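Local coordinates for membrane-associated protein VP24 (PDB 4OR8), which may act as a minor matrix protein, with a role in assembly of the viral nucleocapsid and in virion budding, at residues S99-L111 with S232-R244. Residues are numbered along the deposited sequence; the frame is centred on the assembly and turned at random.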
loop_
_atom_site.group_PDB
_atom_site.type_symbol
_atom_site.label_atom_id
_atom_site.label_comp_id
_atom_site.label_asym_id
_atom_site.label_seq_id
_atom_site.Cartn_x
_atom_site.Cartn_y
_atom_site.Cartn_z
ATOM N N SER B 99 -21.698 7.204 -10.982
ATOM C CA SER B 99 -20.315 7.555 -10.675
ATOM C C SER B 99 -19.370 6.779 -11.581
ATOM O O SER B 99 -19.621 5.618 -11.904
ATOM C CB SER B 99 -19.992 7.269 -9.209
ATOM O OG SER B 99 -19.901 5.875 -8.972
ATOM N N THR B 100 -18.285 7.424 -11.995
ATOM C CA THR B 100 -17.337 6.799 -12.910
ATOM C C THR B 100 -15.936 6.673 -12.316
ATOM O O THR B 100 -15.458 7.561 -11.614
ATOM C CB THR B 100 -17.260 7.553 -14.256
ATOM O OG1 THR B 100 -16.733 8.869 -14.046
ATOM C CG2 THR B 100 -18.642 7.654 -14.887
ATOM N N ILE B 101 -15.284 5.558 -12.613
ATOM C CA ILE B 101 -13.952 5.282 -12.103
ATOM C C ILE B 101 -12.886 5.847 -13.026
ATOM O O ILE B 101 -12.945 5.665 -14.239
ATOM C CB ILE B 101 -13.731 3.772 -11.954
ATOM C CG1 ILE B 101 -14.802 3.180 -11.039
ATOM C CG2 ILE B 101 -12.334 3.482 -11.423
ATOM C CD1 ILE B 101 -14.774 1.682 -10.963
ATOM N N ILE B 102 -11.909 6.537 -12.449
ATOM C CA ILE B 102 -10.812 7.087 -13.230
ATOM C C ILE B 102 -9.532 6.314 -12.965
ATOM O O ILE B 102 -9.384 5.686 -11.917
ATOM C CB ILE B 102 -10.594 8.581 -12.930
ATOM C CG1 ILE B 102 -10.330 8.793 -11.438
ATOM C CG2 ILE B 102 -11.800 9.393 -13.381
ATOM C CD1 ILE B 102 -10.084 10.235 -11.058
ATOM N N GLU B 103 -8.615 6.357 -13.924
ATOM C CA GLU B 103 -7.328 5.688 -13.797
ATOM C C GLU B 103 -6.561 6.249 -12.610
ATOM O O GLU B 103 -6.724 7.417 -12.260
ATOM C CB GLU B 103 -6.503 5.857 -15.077
ATOM C CG GLU B 103 -7.020 5.069 -16.269
ATOM C CD GLU B 103 -8.292 5.655 -16.849
ATOM O OE1 GLU B 103 -8.474 6.889 -16.762
ATOM O OE2 GLU B 103 -9.114 4.880 -17.382
ATOM N N PRO B 104 -5.722 5.413 -11.983
ATOM C CA PRO B 104 -4.951 5.841 -10.811
ATOM C C PRO B 104 -4.024 7.029 -11.079
ATOM O O PRO B 104 -3.816 7.834 -10.172
ATOM C CB PRO B 104 -4.148 4.587 -10.436
ATOM C CG PRO B 104 -4.200 3.710 -11.631
ATOM C CD PRO B 104 -5.503 3.991 -12.292
ATOM N N PHE B 105 -3.488 7.148 -12.292
ATOM C CA PHE B 105 -2.609 8.276 -12.609
ATOM C C PHE B 105 -3.374 9.593 -12.733
ATOM O O PHE B 105 -2.805 10.671 -12.566
ATOM C CB PHE B 105 -1.759 8.010 -13.860
ATOM C CG PHE B 105 -2.554 7.618 -15.077
ATOM C CD1 PHE B 105 -3.248 8.570 -15.809
ATOM C CD2 PHE B 105 -2.584 6.297 -15.504
ATOM C CE1 PHE B 105 -3.972 8.212 -16.932
ATOM C CE2 PHE B 105 -3.304 5.930 -16.629
ATOM C CZ PHE B 105 -4.000 6.890 -17.343
ATOM N N LEU B 106 -4.663 9.500 -13.031
ATOM C CA LEU B 106 -5.530 10.669 -13.042
ATOM C C LEU B 106 -5.880 11.043 -11.607
ATOM O O LEU B 106 -6.058 12.217 -11.282
ATOM C CB LEU B 106 -6.801 10.379 -13.840
ATOM C CG LEU B 106 -6.993 11.188 -15.124
ATOM C CD1 LEU B 106 -5.706 11.244 -15.925
ATOM C CD2 LEU B 106 -8.110 10.589 -15.956
ATOM N N ALA B 107 -5.975 10.032 -10.749
ATOM C CA ALA B 107 -6.271 10.252 -9.340
ATOM C C ALA B 107 -5.059 10.847 -8.638
ATOM O O ALA B 107 -5.197 11.653 -7.719
ATOM C CB ALA B 107 -6.693 8.952 -8.675
ATOM N N LEU B 108 -3.869 10.441 -9.071
ATOM C CA LEU B 108 -2.638 11.006 -8.541
ATOM C C LEU B 108 -2.543 12.466 -8.943
ATOM O O LEU B 108 -2.126 13.313 -8.155
ATOM C CB LEU B 108 -1.416 10.252 -9.066
ATOM C CG LEU B 108 -0.073 10.856 -8.645
ATOM C CD1 LEU B 108 0.134 10.710 -7.151
ATOM C CD2 LEU B 108 1.078 10.235 -9.406
ATOM N N ARG B 109 -2.933 12.745 -10.183
ATOM C CA ARG B 109 -2.905 14.101 -10.714
ATOM C C ARG B 109 -3.787 15.003 -9.866
ATOM O O ARG B 109 -3.400 16.115 -9.516
ATOM C CB ARG B 109 -3.382 14.100 -12.165
ATOM C CG ARG B 109 -3.192 15.411 -12.905
ATOM C CD ARG B 109 -3.794 15.316 -14.303
ATOM N NE ARG B 109 -3.867 16.610 -14.977
ATOM C CZ ARG B 109 -3.057 16.991 -15.956
ATOM N NH1 ARG B 109 -2.103 16.176 -16.390
ATOM N NH2 ARG B 109 -3.202 18.189 -16.505
ATOM N N ILE B 110 -4.972 14.503 -9.533
ATOM C CA ILE B 110 -5.909 15.210 -8.671
ATOM C C ILE B 110 -5.301 15.444 -7.293
ATOM O O ILE B 110 -5.416 16.530 -6.724
ATOM C CB ILE B 110 -7.225 14.419 -8.528
ATOM C CG1 ILE B 110 -7.991 14.429 -9.852
ATOM C CG2 ILE B 110 -8.088 14.990 -7.417
ATOM C CD1 ILE B 110 -9.293 13.666 -9.809
ATOM N N LEU B 111 -4.641 14.418 -6.771
ATOM C CA LEU B 111 -4.028 14.481 -5.453
ATOM C C LEU B 111 -2.933 15.547 -5.436
ATOM O O LEU B 111 -2.805 16.308 -4.476
ATOM C CB LEU B 111 -3.469 13.106 -5.077
ATOM C CG LEU B 111 -3.182 12.794 -3.608
ATOM C CD1 LEU B 111 -3.199 11.291 -3.391
ATOM C CD2 LEU B 111 -1.841 13.369 -3.187
ATOM N N SER B 232 -21.797 15.465 -10.876
ATOM C CA SER B 232 -20.965 14.371 -11.360
ATOM C C SER B 232 -20.026 13.862 -10.267
ATOM O O SER B 232 -19.527 14.638 -9.454
ATOM C CB SER B 232 -20.163 14.820 -12.581
ATOM O OG SER B 232 -19.211 13.841 -12.951
ATOM N N VAL B 233 -19.795 12.555 -10.249
ATOM C CA VAL B 233 -18.921 11.947 -9.252
ATOM C C VAL B 233 -17.910 11.004 -9.894
ATOM O O VAL B 233 -18.282 10.044 -10.568
ATOM C CB VAL B 233 -19.724 11.173 -8.188
ATOM C CG1 VAL B 233 -18.789 10.383 -7.292
ATOM C CG2 VAL B 233 -20.578 12.128 -7.365
ATOM N N VAL B 234 -16.629 11.287 -9.690
ATOM C CA VAL B 234 -15.573 10.399 -10.151
ATOM C C VAL B 234 -14.720 9.989 -8.966
ATOM O O VAL B 234 -14.683 10.684 -7.952
ATOM C CB VAL B 234 -14.672 11.064 -11.214
ATOM C CG1 VAL B 234 -15.482 11.427 -12.445
ATOM C CG2 VAL B 234 -13.981 12.290 -10.641
ATOM N N PHE B 235 -14.044 8.853 -9.088
ATOM C CA PHE B 235 -13.147 8.398 -8.037
ATOM C C PHE B 235 -12.122 7.404 -8.557
ATOM O O PHE B 235 -12.377 6.672 -9.512
ATOM C CB PHE B 235 -13.928 7.801 -6.862
ATOM C CG PHE B 235 -14.584 6.486 -7.168
ATOM C CD1 PHE B 235 -15.809 6.440 -7.812
ATOM C CD2 PHE B 235 -13.983 5.293 -6.797
ATOM C CE1 PHE B 235 -16.417 5.231 -8.090
ATOM C CE2 PHE B 235 -14.587 4.077 -7.074
ATOM C CZ PHE B 235 -15.806 4.048 -7.720
ATOM N N GLY B 236 -10.956 7.394 -7.919
ATOM C CA GLY B 236 -9.900 6.466 -8.268
ATOM C C GLY B 236 -9.143 6.048 -7.026
ATOM O O GLY B 236 -9.409 6.544 -5.934
ATOM N N LEU B 237 -8.192 5.137 -7.193
ATOM C CA LEU B 237 -7.432 4.624 -6.066
ATOM C C LEU B 237 -5.938 4.758 -6.312
ATOM O O LEU B 237 -5.400 4.166 -7.248
ATOM C CB LEU B 237 -7.790 3.158 -5.815
ATOM C CG LEU B 237 -7.068 2.450 -4.670
ATOM C CD1 LEU B 237 -7.382 3.125 -3.347
ATOM C CD2 LEU B 237 -7.447 0.979 -4.626
ATOM N N VAL B 238 -5.269 5.546 -5.477
ATOM C CA VAL B 238 -3.820 5.660 -5.552
ATOM C C VAL B 238 -3.172 4.715 -4.547
ATOM O O VAL B 238 -3.402 4.823 -3.344
ATOM C CB VAL B 238 -3.333 7.100 -5.306
ATOM C CG1 VAL B 238 -1.817 7.148 -5.321
ATOM C CG2 VAL B 238 -3.899 8.044 -6.358
ATOM N N ALA B 239 -2.370 3.783 -5.056
ATOM C CA ALA B 239 -1.705 2.794 -4.219
ATOM C C ALA B 239 -0.721 3.458 -3.269
ATOM O O ALA B 239 -0.054 4.427 -3.624
ATOM C CB ALA B 239 -1.001 1.767 -5.074
ATOM N N GLU B 240 -0.637 2.915 -2.063
ATOM C CA GLU B 240 0.188 3.468 -0.998
ATOM C C GLU B 240 1.646 3.671 -1.408
ATOM O O GLU B 240 2.254 4.687 -1.069
ATOM C CB GLU B 240 0.107 2.550 0.221
ATOM C CG GLU B 240 0.702 3.113 1.489
ATOM C CD GLU B 240 0.423 2.225 2.687
ATOM O OE1 GLU B 240 -0.447 1.336 2.574
ATOM O OE2 GLU B 240 1.074 2.410 3.737
ATOM N N ALA B 241 2.196 2.706 -2.143
ATOM C CA ALA B 241 3.595 2.745 -2.561
ATOM C C ALA B 241 3.930 3.967 -3.422
ATOM O O ALA B 241 5.046 4.487 -3.373
ATOM C CB ALA B 241 3.961 1.467 -3.286
ATOM N N VAL B 242 2.959 4.418 -4.209
ATOM C CA VAL B 242 3.124 5.594 -5.057
ATOM C C VAL B 242 3.577 6.812 -4.258
ATOM O O VAL B 242 4.466 7.554 -4.681
ATOM C CB VAL B 242 1.804 5.945 -5.774
ATOM C CG1 VAL B 242 1.923 7.278 -6.496
ATOM C CG2 VAL B 242 1.409 4.835 -6.736
ATOM N N LEU B 243 2.966 7.005 -3.094
ATOM C CA LEU B 243 3.246 8.171 -2.265
ATOM C C LEU B 243 4.307 7.897 -1.202
ATOM O O LEU B 243 5.020 8.808 -0.784
ATOM C CB LEU B 243 1.959 8.673 -1.608
ATOM C CG LEU B 243 0.804 8.928 -2.575
ATOM C CD1 LEU B 243 -0.439 9.361 -1.831
ATOM C CD2 LEU B 243 1.195 9.970 -3.611
ATOM N N ARG B 244 4.414 6.645 -0.768
ATOM C CA ARG B 244 5.372 6.289 0.276
ATOM C C ARG B 244 6.807 6.464 -0.208
ATOM O O ARG B 244 7.709 6.766 0.572
ATOM C CB ARG B 244 5.141 4.858 0.759
ATOM C CG ARG B 244 6.018 4.462 1.925
ATOM C CD ARG B 244 5.639 3.101 2.461
ATOM N NE ARG B 244 4.304 3.089 3.051
ATOM C CZ ARG B 244 4.011 3.603 4.242
ATOM N NH1 ARG B 244 4.955 4.190 4.965
ATOM N NH2 ARG B 244 2.774 3.539 4.707
#
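T100 pairs with V234 and I101 with F235 in a short parallel ladder, where three backbone hydrogen bonds join residues 100-102 to strand 232-239. T100 N gives to V233 O at 3.0 Å, and F235 N returns to T100 O. The third runs from I102 N to F235 O, 3.0 Å away, with the donor above the carbonyl plane. Alpha-carbon C-H groups of S99, V234 and I101 add weaker contacts to the same carbonyl oxygens.

Side chains pack on both faces of this ladder. On one, I101 slants across F235; I101 CG1 lies 3.6 Å from F235 CZ, while the S99 hydroxyl, held by L93 O, sits at the ring edge near its plane. The other face carries T100 and V234, where I102 CG2 meets V234 CB at 4.0 Å.

Beyond the ladder, the outer strand leads straight into helix 104-111, which crosses the neighbouring strand at 90° (axes 6.7 Å apart). A107 CB lies over G236, where the lack of a side chain permits close approach. V238 CG2 joins helix to sheet, touching A107 CB at 3.7 Å and packing against L108. L108 CD1 meets V242 CG1 and L243 CD2, and L111 CD1 meets L243 CD1 tip to tip at 3.7 Å.

Strand 100-101 edges a mixed sheet, with strand 210-221 on the far side of 228-239, to which 232-239 belongs; helix 68-73 borders I101 and P104, strand 59-64 adjoins L108 and V242, and helix 161-178 covers L111 and L243.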